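Local structure of inositol-1-monophosphatase (Thermotoga maritima, 2P3N) at residues H16-H21 / R43-M48; I37-D42 / D82-F87. The protein hydrolyses inositol monophosphates and fructose 1,6-bisphosphate, among other phosphate esters, with the help of magnesium, and works as a homotetramer. One frame throughout, in Å; residues are numbered along the deposited sequence.

Contact 1. Residues H16-H21 / R43-M48; sequences HLLMIH and REAQRM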
ATOM      1  N   HIS A  16      13.012  -0.684  -1.632  1.00 23.95           N
ATOM      2  CA  HIS A  16      12.490  -1.199  -2.896  1.00 22.09           C
ATOM      3  C   HIS A  16      13.384  -2.256  -3.530  1.00 25.11           C
ATOM      4  O   HIS A  16      12.898  -3.157  -4.216  1.00 29.76           O
ATOM      5  CB  HIS A  16      12.274  -0.049  -3.872  1.00 22.03           C
ATOM      6  CG  HIS A  16      11.169   0.869  -3.471  1.00 29.67           C
ATOM      7  ND1 HIS A  16       9.854   0.463  -3.403  1.00 28.24           N
ATOM      8  CD2 HIS A  16      11.185   2.168  -3.085  1.00 32.05           C
ATOM      9  CE1 HIS A  16       9.108   1.471  -2.991  1.00 30.30           C
ATOM     10  NE2 HIS A  16       9.890   2.518  -2.791  1.00 31.46           N
ATOM     11  N   LEU A  17      14.691  -2.143  -3.316  1.00 23.47           N
ATOM     12  CA  LEU A  17      15.613  -3.115  -3.866  1.00 22.42           C
ATOM     13  C   LEU A  17      15.363  -4.425  -3.152  1.00 26.12           C
ATOM     14  O   LEU A  17      15.470  -5.487  -3.749  1.00 30.89           O
ATOM     15  CB  LEU A  17      17.054  -2.685  -3.637  1.00 26.55           C
ATOM     16  CG  LEU A  17      18.046  -3.837  -3.757  1.00 24.77           C
ATOM     17  CD1 LEU A  17      18.155  -4.244  -5.205  1.00 22.98           C
ATOM     18  CD2 LEU A  17      19.389  -3.423  -3.206  1.00 30.57           C
ATOM     19  N   LEU A  18      15.036  -4.343  -1.864  1.00 27.54           N
ATOM     20  CA  LEU A  18      14.777  -5.536  -1.069  1.00 23.37           C
ATOM     21  C   LEU A  18      13.489  -6.206  -1.513  1.00 24.46           C
ATOM     22  O   LEU A  18      13.372  -7.430  -1.458  1.00 25.44           O
ATOM     23  CB  LEU A  18      14.667  -5.192   0.424  1.00 25.74           C
ATOM     24  CG  LEU A  18      15.926  -4.726   1.164  1.00 20.10           C
ATOM     25  CD1 LEU A  18      15.601  -4.526   2.619  1.00 15.69           C
ATOM     26  CD2 LEU A  18      17.021  -5.749   1.018  1.00 21.37           C
ATOM     27  N   MET A  19      12.525  -5.403  -1.952  1.00 22.32           N
ATOM     28  CA  MET A  19      11.248  -5.935  -2.395  1.00 22.30           C
ATOM     29  C   MET A  19      11.391  -6.768  -3.660  1.00 25.38           C
ATOM     30  O   MET A  19      10.618  -7.696  -3.898  1.00 23.09           O
ATOM     31  CB  MET A  19      10.261  -4.802  -2.619  1.00 17.65           C
ATOM     32  CG  MET A  19       9.771  -4.182  -1.329  1.00 16.74           C
ATOM     33  SD  MET A  19       8.930  -5.347  -0.239  1.00 19.71           S
ATOM     34  CE  MET A  19       7.309  -5.315  -0.956  1.00 25.70           C
ATOM     35  N   ILE A  20      12.384  -6.430  -4.471  1.00 27.11           N
ATOM     36  CA  ILE A  20      12.643  -7.166  -5.692  1.00 25.26           C
ATOM     37  C   ILE A  20      12.936  -8.625  -5.349  1.00 25.88           C
ATOM     38  O   ILE A  20      12.445  -9.543  -6.006  1.00 26.93           O
ATOM     39  CB  ILE A  20      13.875  -6.596  -6.434  1.00 22.90           C
ATOM     40  CG1 ILE A  20      13.549  -5.218  -7.004  1.00 25.16           C
ATOM     41  CG2 ILE A  20      14.320  -7.564  -7.519  1.00 22.45           C
ATOM     42  CD1 ILE A  20      14.623  -4.626  -7.860  1.00 20.65           C
ATOM     43  N   HIS A  21      13.703  -8.821  -4.286  1.00 22.07           N
ATOM     44  CA  HIS A  21      14.139 -10.141  -3.874  1.00 24.01           C
ATOM     45  C   HIS A  21      13.418 -10.798  -2.707  1.00 28.70           C
ATOM     46  O   HIS A  21      13.734 -11.931  -2.334  1.00 31.65           O
ATOM     47  CB  HIS A  21      15.628 -10.057  -3.564  1.00 22.56           C
ATOM     48  CG  HIS A  21      16.436  -9.470  -4.681  1.00 28.43           C
ATOM     49  ND1 HIS A  21      16.785 -10.189  -5.804  1.00 30.09           N
ATOM     50  CD2 HIS A  21      16.903  -8.214  -4.879  1.00 25.04           C
ATOM     51  CE1 HIS A  21      17.427  -9.402  -6.648  1.00 23.65           C
ATOM     52  NE2 HIS A  21      17.512  -8.199  -6.110  1.00 31.01           N
ATOM     53  N   ARG A  43      24.119  -7.668   1.645  1.00 32.25           N
ATOM     54  CA  ARG A  43      25.322  -6.933   1.237  1.00 29.36           C
ATOM     55  C   ARG A  43      25.064  -5.848   0.206  1.00 25.75           C
ATOM     56  O   ARG A  43      25.612  -4.756   0.282  1.00 28.13           O
ATOM     57  CB  ARG A  43      26.359  -7.883   0.643  1.00 29.92           C
ATOM     58  CG  ARG A  43      26.858  -8.967   1.559  1.00 30.89           C
ATOM     59  CD  ARG A  43      27.937  -9.767   0.838  1.00 40.74           C
ATOM     60  NE  ARG A  43      28.380 -10.930   1.602  1.00 53.38           N
ATOM     61  CZ  ARG A  43      27.689 -12.057   1.718  1.00 56.62           C
ATOM     62  NH1 ARG A  43      26.516 -12.177   1.110  1.00 64.97           N
ATOM     63  NH2 ARG A  43      28.164 -13.059   2.447  1.00 63.66           N
ATOM     64  N   GLU A  44      24.258  -6.170  -0.788  1.00 26.14           N
ATOM     65  CA  GLU A  44      23.941  -5.219  -1.831  1.00 26.48           C
ATOM     66  C   GLU A  44      23.191  -4.043  -1.214  1.00 27.71           C
ATOM     67  O   GLU A  44      23.410  -2.891  -1.585  1.00 29.19           O
ATOM     68  CB  GLU A  44      23.107  -5.929  -2.894  1.00 32.05           C
ATOM     69  CG  GLU A  44      22.572  -5.055  -3.994  1.00 39.45           C
ATOM     70  CD  GLU A  44      21.980  -5.875  -5.121  1.00 41.09           C
ATOM     71  OE1 GLU A  44      21.432  -6.965  -4.847  1.00 42.35           O
ATOM     72  OE2 GLU A  44      22.059  -5.424  -6.279  1.00 46.35           O
ATOM     73  N   ALA A  45      22.320  -4.342  -0.255  1.00 24.37           N
ATOM     74  CA  ALA A  45      21.540  -3.321   0.420  1.00 24.37           C
ATOM     75  C   ALA A  45      22.465  -2.467   1.268  1.00 26.25           C
ATOM     76  O   ALA A  45      22.301  -1.249   1.355  1.00 27.98           O
ATOM     77  CB  ALA A  45      20.482  -3.966   1.296  1.00 20.41           C
ATOM     78  N   GLN A  46      23.444  -3.117   1.885  1.00 26.66           N
ATOM     79  CA  GLN A  46      24.398  -2.418   2.726  1.00 25.53           C
ATOM     80  C   GLN A  46      25.309  -1.528   1.908  1.00 30.48           C
ATOM     81  O   GLN A  46      25.686  -0.441   2.356  1.00 27.40           O
ATOM     82  CB  GLN A  46      25.248  -3.408   3.500  1.00 29.88           C
ATOM     83  CG  GLN A  46      26.026  -2.744   4.616  1.00 35.64           C
ATOM     84  CD  GLN A  46      26.908  -3.712   5.354  1.00 39.96           C
ATOM     85  OE1 GLN A  46      28.082  -3.872   5.017  1.00 39.54           O
ATOM     86  NE2 GLN A  46      26.345  -4.384   6.361  1.00 33.31           N
ATOM     87  N   ARG A  47      25.677  -1.992   0.711  1.00 33.41           N
ATOM     88  CA  ARG A  47      26.553  -1.213  -0.169  1.00 34.43           C
ATOM     89  C   ARG A  47      25.800   0.033  -0.580  1.00 32.45           C
ATOM     90  O   ARG A  47      26.317   1.151  -0.506  1.00 33.22           O
ATOM     91  CB  ARG A  47      26.936  -1.990  -1.435  1.00 39.86           C
ATOM     92  CG  ARG A  47      27.803  -3.211  -1.207  1.00 54.48           C
ATOM     93  CD  ARG A  47      28.374  -3.721  -2.528  1.00 65.87           C
ATOM     94  NE  ARG A  47      28.924  -5.073  -2.425  1.00 74.44           N
ATOM     95  CZ  ARG A  47      28.187  -6.182  -2.387  1.00 78.42           C
ATOM     96  NH1 ARG A  47      26.864  -6.103  -2.445  1.00 78.66           N
ATOM     97  NH2 ARG A  47      28.771  -7.371  -2.299  1.00 82.54           N
ATOM     98  N   MET A  48      24.565  -0.176  -1.018  1.00 30.19           N
ATOM     99  CA  MET A  48      23.726   0.924  -1.442  1.00 30.92           C
ATOM    100  C   MET A  48      23.691   2.008  -0.357  1.00 32.43           C
ATOM    101  O   MET A  48      23.902   3.192  -0.642  1.00 29.17           O
ATOM    102  CB  MET A  48      22.318   0.410  -1.758  1.00 26.01           C
ATOM    103  CG  MET A  48      21.466   1.418  -2.508  1.00 37.85           C
ATOM    104  SD  MET A  48      20.090   0.711  -3.453  1.00 44.26           S
ATOM    105  CE  MET A  48      20.802   0.588  -5.105  1.00 77.20           C
TER
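L17 and L18 face A45 and its neighbours where segments 16-21 and 43-48 run antiparallel, their axes 10.3 Å apart at an angle of 167°. L17 is the residue most heavily buried by the partner helix. With CG anti to the backbone N (chi1 161°) its branch is carried outward, and CD2 settles against the aliphatic part of E44, 3.7 Å from E44 CG; the two side chains lie obliquely across one another. E44 is extended in turn, so its methylenes give L17 an apolar surface while the carboxylate is carried on toward H21. There E44 OE1 stops 4.3 Å from H21 NE2, close enough for a probable mild electrostatic attraction if the imidazole is protonated. These segments belong to the paired helices 2-21 and 40-56 of the inositol monophosphatase fold, which pack together near the magnesium site. A small residue suits position 45, where the helices come close: L18 CD2 lies 3.9 Å from A45 CB, and L18 also packs on I81, a residue of that metal site. The unbranched chain of M48 reaches across the gap as well, its sulfur SD 4.2 Å from L17 CD2. L17 also packs on I20 of a second subunit.

Contact 2. Residues I37-D42 / D82-F87; sequences IVTEID and DGTINF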
ATOM      1  N   ILE A  37      21.824 -16.480   9.334  1.00 45.57           N
ATOM      2  CA  ILE A  37      22.190 -16.411   7.924  1.00 40.97           C
ATOM      3  C   ILE A  37      22.321 -15.000   7.348  1.00 38.53           C
ATOM      4  O   ILE A  37      21.932 -14.003   7.960  1.00 39.29           O
ATOM      5  CB  ILE A  37      21.156 -17.157   7.062  1.00 41.91           C
ATOM      6  CG1 ILE A  37      19.775 -16.526   7.278  1.00 41.63           C
ATOM      7  CG2 ILE A  37      21.146 -18.635   7.413  1.00 44.27           C
ATOM      8  CD1 ILE A  37      18.731 -16.935   6.261  1.00 35.42           C
ATOM      9  N   VAL A  38      22.875 -14.941   6.148  1.00 31.93           N
ATOM     10  CA  VAL A  38      23.052 -13.691   5.443  1.00 30.70           C
ATOM     11  C   VAL A  38      22.920 -14.044   3.965  1.00 32.82           C
ATOM     12  O   VAL A  38      23.131 -15.206   3.572  1.00 28.83           O
ATOM     13  CB  VAL A  38      24.453 -13.059   5.724  1.00 34.21           C
ATOM     14  CG1 VAL A  38      25.566 -13.997   5.248  1.00 35.18           C
ATOM     15  CG2 VAL A  38      24.567 -11.698   5.038  1.00 36.64           C
ATOM     16  N   THR A  39      22.546 -13.055   3.152  1.00 28.98           N
ATOM     17  CA  THR A  39      22.402 -13.267   1.721  1.00 26.79           C
ATOM     18  C   THR A  39      23.187 -12.206   0.971  1.00 27.35           C
ATOM     19  O   THR A  39      23.770 -11.306   1.578  1.00 24.93           O
ATOM     20  CB  THR A  39      20.911 -13.210   1.285  1.00 29.75           C
ATOM     21  OG1 THR A  39      20.434 -11.856   1.320  1.00 36.49           O
ATOM     22  CG2 THR A  39      20.067 -14.055   2.214  1.00 23.15           C
ATOM     23  N   GLU A  40      23.203 -12.325  -0.350  1.00 28.47           N
ATOM     24  CA  GLU A  40      23.900 -11.371  -1.192  1.00 29.55           C
ATOM     25  C   GLU A  40      23.123 -10.053  -1.239  1.00 34.19           C
ATOM     26  O   GLU A  40      23.684  -9.002  -1.576  1.00 34.18           O
ATOM     27  CB  GLU A  40      24.061 -11.932  -2.609  1.00 35.70           C
ATOM     28  CG  GLU A  40      24.929 -11.073  -3.532  1.00 46.16           C
ATOM     29  CD  GLU A  40      26.382 -10.977  -3.062  1.00 56.11           C
ATOM     30  OE1 GLU A  40      27.108 -10.060  -3.520  1.00 64.30           O
ATOM     31  OE2 GLU A  40      26.796 -11.824  -2.236  1.00 60.72           O
ATOM     32  N   ILE A  41      21.834 -10.100  -0.900  1.00 34.87           N
ATOM     33  CA  ILE A  41      21.025  -8.883  -0.913  1.00 33.17           C
ATOM     34  C   ILE A  41      21.263  -8.075   0.365  1.00 32.60           C
ATOM     35  O   ILE A  41      21.095  -6.855   0.368  1.00 30.75           O
ATOM     36  CB  ILE A  41      19.525  -9.196  -1.080  1.00 34.32           C
ATOM     37  CG1 ILE A  41      19.294  -9.943  -2.391  1.00 35.76           C
ATOM     38  CG2 ILE A  41      18.735  -7.907  -1.178  1.00 28.30           C
ATOM     39  CD1 ILE A  41      19.970 -11.276  -2.472  1.00 47.43           C
ATOM     40  N   ASP A  42      21.655  -8.754   1.445  1.00 31.23           N
ATOM     41  CA  ASP A  42      21.967  -8.065   2.699  1.00 30.77           C
ATOM     42  C   ASP A  42      23.132  -7.123   2.363  1.00 33.45           C
ATOM     43  O   ASP A  42      23.129  -5.944   2.726  1.00 32.21           O
ATOM     44  CB  ASP A  42      22.431  -9.059   3.780  1.00 30.46           C
ATOM     45  CG  ASP A  42      21.297  -9.942   4.321  1.00 32.19           C
ATOM     46  OD1 ASP A  42      20.877  -9.746   5.485  1.00 33.20           O
ATOM     47  OD2 ASP A  42      20.828 -10.837   3.591  1.00 32.67           O
ATOM     48  N   ASP A  82      17.214  -6.372   8.843  1.00 31.95           N
ATOM     49  CA  ASP A  82      16.962  -6.886  10.179  1.00 33.42           C
ATOM     50  C   ASP A  82      15.796  -7.862  10.041  1.00 32.77           C
ATOM     51  O   ASP A  82      14.646  -7.460   9.902  1.00 34.44           O
ATOM     52  CB  ASP A  82      16.620  -5.738  11.133  1.00 31.43           C
ATOM     53  CG  ASP A  82      16.425  -6.207  12.568  1.00 36.88           C
ATOM     54  OD1 ASP A  82      16.226  -5.350  13.457  1.00 42.46           O
ATOM     55  OD2 ASP A  82      16.468  -7.431  12.811  1.00 39.97           O
ATOM     56  N   GLY A  83      16.102  -9.151  10.057  1.00 30.72           N
ATOM     57  CA  GLY A  83      15.061 -10.150   9.902  1.00 30.02           C
ATOM     58  C   GLY A  83      15.294 -10.866   8.583  1.00 32.12           C
ATOM     59  O   GLY A  83      14.366 -11.094   7.806  1.00 32.32           O
ATOM     60  N   THR A  84      16.554 -11.221   8.340  1.00 32.17           N
ATOM     61  CA  THR A  84      16.958 -11.897   7.114  1.00 30.53           C
ATOM     62  C   THR A  84      16.241 -13.231   6.886  1.00 33.21           C
ATOM     63  O   THR A  84      15.998 -13.628   5.735  1.00 30.93           O
ATOM     64  CB  THR A  84      18.487 -12.122   7.099  1.00 28.22           C
ATOM     65  OG1 THR A  84      19.155 -10.867   7.304  1.00 25.20           O
ATOM     66  CG2 THR A  84      18.924 -12.708   5.765  1.00 27.88           C
ATOM     67  N   ILE A  85      15.893 -13.919   7.972  1.00 34.39           N
ATOM     68  CA  ILE A  85      15.196 -15.200   7.859  1.00 31.71           C
ATOM     69  C   ILE A  85      13.814 -14.952   7.277  1.00 29.73           C
ATOM     70  O   ILE A  85      13.408 -15.602   6.318  1.00 31.44           O
ATOM     71  CB  ILE A  85      15.067 -15.885   9.239  1.00 37.04           C
ATOM     72  CG1 ILE A  85      16.450 -16.345   9.709  1.00 39.75           C
ATOM     73  CG2 ILE A  85      14.085 -17.047   9.162  1.00 41.11           C
ATOM     74  CD1 ILE A  85      16.483 -16.894  11.115  1.00 41.94           C
ATOM     75  N   ASN A  86      13.096 -14.005   7.870  1.00 29.38           N
ATOM     76  CA  ASN A  86      11.769 -13.646   7.396  1.00 27.85           C
ATOM     77  C   ASN A  86      11.879 -13.254   5.933  1.00 28.12           C
ATOM     78  O   ASN A  86      11.152 -13.766   5.076  1.00 27.79           O
ATOM     79  CB  ASN A  86      11.242 -12.454   8.187  1.00 27.16           C
ATOM     80  CG  ASN A  86      10.575 -12.857   9.471  1.00 24.77           C
ATOM     81  OD1 ASN A  86      10.188 -12.007  10.268  1.00 31.65           O
ATOM     82  ND2 ASN A  86      10.425 -14.159   9.681  1.00 33.65           N
ATOM     83  N   PHE A  87      12.804 -12.332   5.672  1.00 29.24           N
ATOM     84  CA  PHE A  87      13.070 -11.820   4.335  1.00 28.12           C
ATOM     85  C   PHE A  87      13.201 -12.953   3.311  1.00 29.57           C
ATOM     86  O   PHE A  87      12.663 -12.881   2.206  1.00 28.86           O
ATOM     87  CB  PHE A  87      14.360 -10.987   4.349  1.00 18.12           C
ATOM     88  CG  PHE A  87      14.745 -10.466   3.000  1.00 26.12           C
ATOM     89  CD1 PHE A  87      14.042  -9.409   2.423  1.00 25.66           C
ATOM     90  CD2 PHE A  87      15.745 -11.091   2.261  1.00 24.67           C
ATOM     91  CE1 PHE A  87      14.323  -8.989   1.131  1.00 26.94           C
ATOM     92  CE2 PHE A  87      16.036 -10.683   0.970  1.00 24.51           C
ATOM     93  CZ  PHE A  87      15.321  -9.628   0.400  1.00 29.61           C
TER
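T84 and D42 approach from opposite directions and meet through one short hydrogen bond, T84 OG1 to D42 OD1 at 2.7 Å, in which the aspartate oxygen offers its syn lone pair. D42 belongs to a capping box with T39, the N-cap of helix 40-56, so the bond ties the start of that helix to the start of helix 84-89, which follows the N-cap G83. The carboxylate is held from several sides: OD2 accepts from T39 OG1 at 2.5 Å, nearly along its C-O axis, and from T39 N, which lies 59° out of the carboxylate plane. T39 suits the cap because its hydroxyl also accepts from I41 N, while its methyl CG2 slides past T84 CG2 in the opposite sense, 4.0 Å away. Threonine is equally apt at 84, where one branch bonds and the other packs. T84 OG1 is turned beside its own backbone N (chi1 -55°), where I81 O is a weak second acceptor competing for the same proton; T84 probably helps bind substrate, as in related enzymes, and lies near the bound magnesium. Apolar side chains fill in around this polar core. I37 crosses I85 at about a right angle, CG1 to CG1 at 4.1 Å. I41 likewise runs across F87, whose ring packs edge-to-face with F94; the touch is made by I41 CG2 at 4.1 Å from F87 CZ.

In the fold
From the N terminus, the chain runs along helix 2-21, passes through the short strands 29-30 and 37-38, and enters helix 40-56, where contact 1 closes the first loop by setting the two helices side by side. It then builds strands 61-64 and 74-79 of the large mixed sheet before contact 2 brings helix 84-89 back to the start of helix 40-56. The closures cross, since 37-42 lies between the two segments of contact 1 and its partner 82-87 lies beyond 43-48. Helix 40-56 serves both, and L18 and H21 pack directly on I41, while F87 meets L18. Together the contacts tie the N-terminal helix pair to helix 84-89, which closely follows the metal-binding residues D79 and I81.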